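Long-range contact in ATP grasp ligase (Microcystis aeruginosa MRC, PDB 5IG9), which is an ATP-grasp ligase that probably uses ATP to activate carboxylates and close side-chain ester rings in a microviridin precursor peptide: residues E159-V164 against N209-L214. Residues are numbered along the deposited sequence; the frame is centred on the assembly and turned at random.
Sequences EATGIV and NIPKAL
The side-chain hydroxyl of Thr161 takes a place that a backbone N-H would fill in a regular antiparallel pair. Asn209 N donates to Gly162 O at 3.0 Å, with an N-H...O angle of 154°. The return bond does not come from the amide of Gly162, whose N lies 4.8 Å from Asn209 O. Instead Thr161 OG1 donates to Asn209 O at 3.0 Å, tilted 28° from the carbonyl plane. The backbone of Asn209 is therefore gripped at both its N and its O. With chi1 at 65°, Thr161 OG1 is flanked by its own backbone N and C and faces Asn209. Thr161 CG2 meets the ring of Pro211, 4.0 Å from its CD, the two side chains lying nearly perpendicular.

Gly162 makes the turn into the strand with backbone angles that would jam a CB against the carbonyl O of Thr161. The carboxamide of Asn209 lies across Val164, with ND2 3.9 Å from CG1. Asn209 ND2 is also 3.8 Å from Thr161 O. Replacing Asn209 by alanine is likely to leave Val164 CG1 and Thr161 O without the carboxamide beside them.

The contact lies at the surface, where strands 163-166 and 204-208 stop pairing. Val164 bonds to Gln207, so Gly162 and Asn209 continue the same register. Ile163 points away from the contact; its side chain packs on Phe154 and Ala155 of helix 148-157 and on Phe206 of strand 204-208. From Asn209 the chain crosses to a second antiparallel sheet. Ile210 touches Ile283 there, and Ala213 and Leu214 form a classic beta bulge opposite Val284 of strand 277-284.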
# COMPACT_ATOMS: atom_id res chain seq x y z
N GLU A 159 27.21 -11.76 18.19
CA GLU A 159 27.67 -13.13 18.00
C GLU A 159 27.28 -14.02 19.16
O GLU A 159 26.98 -15.21 18.97
CB GLU A 159 29.18 -13.15 17.79
CG GLU A 159 29.74 -14.50 17.36
CD GLU A 159 31.25 -14.49 17.20
OE1 GLU A 159 31.92 -15.33 17.83
OE2 GLU A 159 31.76 -13.62 16.46
N ALA A 160 27.27 -13.48 20.38
CA ALA A 160 27.01 -14.30 21.56
C ALA A 160 25.64 -14.95 21.49
O ALA A 160 25.50 -16.17 21.67
CB ALA A 160 27.15 -13.46 22.83
N THR A 161 24.60 -14.16 21.22
CA THR A 161 23.24 -14.67 21.12
C THR A 161 22.84 -15.02 19.69
O THR A 161 21.85 -15.74 19.50
CB THR A 161 22.24 -13.66 21.69
OG1 THR A 161 22.25 -12.48 20.88
CG2 THR A 161 22.61 -13.28 23.11
N GLY A 162 23.57 -14.53 18.69
CA GLY A 162 23.25 -14.80 17.31
C GLY A 162 22.26 -13.80 16.75
O GLY A 162 21.73 -12.93 17.44
N ILE A 163 22.01 -13.92 15.45
CA ILE A 163 20.99 -13.13 14.78
C ILE A 163 20.13 -14.05 13.93
O ILE A 163 20.54 -15.16 13.56
CB ILE A 163 21.57 -11.99 13.92
CG1 ILE A 163 22.33 -12.58 12.73
CG2 ILE A 163 22.46 -11.07 14.75
CD1 ILE A 163 22.59 -11.58 11.63
N VAL A 164 18.93 -13.58 13.62
CA VAL A 164 18.06 -14.26 12.68
C VAL A 164 17.91 -13.38 11.44
O VAL A 164 18.41 -12.26 11.38
CB VAL A 164 16.68 -14.59 13.30
CG1 VAL A 164 16.83 -15.62 14.41
CG2 VAL A 164 16.02 -13.32 13.82
N ASN A 209 18.97 -11.82 17.92
CA ASN A 209 18.29 -12.98 18.48
C ASN A 209 18.32 -12.86 20.00
O ASN A 209 19.36 -13.11 20.62
CB ASN A 209 18.94 -14.27 18.01
CG ASN A 209 18.14 -15.50 18.37
OD1 ASN A 209 17.19 -15.44 19.15
ND2 ASN A 209 18.52 -16.64 17.81
N ILE A 210 17.20 -12.49 20.60
CA ILE A 210 17.10 -12.26 22.03
C ILE A 210 16.60 -13.54 22.69
O ILE A 210 15.49 -13.99 22.37
CB ILE A 210 16.18 -11.08 22.36
CG1 ILE A 210 16.76 -9.79 21.79
CG2 ILE A 210 15.96 -10.99 23.86
CD1 ILE A 210 15.86 -8.60 21.98
N PRO A 211 17.35 -14.14 23.61
CA PRO A 211 16.85 -15.32 24.33
C PRO A 211 15.66 -14.94 25.20
O PRO A 211 15.70 -13.98 25.96
CB PRO A 211 18.05 -15.77 25.17
CG PRO A 211 19.24 -15.16 24.50
CD PRO A 211 18.75 -13.84 23.97
N LYS A 212 14.59 -15.72 25.07
CA LYS A 212 13.31 -15.37 25.67
C LYS A 212 12.84 -16.49 26.58
O LYS A 212 13.10 -17.67 26.33
CB LYS A 212 12.26 -15.09 24.59
CG LYS A 212 12.15 -16.19 23.54
CD LYS A 212 11.89 -15.62 22.16
CE LYS A 212 12.15 -16.66 21.08
NZ LYS A 212 11.20 -17.80 21.16
N ALA A 213 12.15 -16.10 27.64
CA ALA A 213 11.48 -17.05 28.52
C ALA A 213 10.04 -17.27 28.10
O ALA A 213 9.54 -18.40 28.17
CB ALA A 213 11.54 -16.56 29.97
N LEU A 214 9.37 -16.21 27.66
CA LEU A 214 7.97 -16.28 27.27
C LEU A 214 7.76 -15.57 25.94
O LEU A 214 8.47 -14.61 25.60
CB LEU A 214 7.06 -15.66 28.33
CG LEU A 214 6.96 -16.35 29.69
CD1 LEU A 214 6.06 -15.56 30.62
CD2 LEU A 214 6.45 -17.78 29.54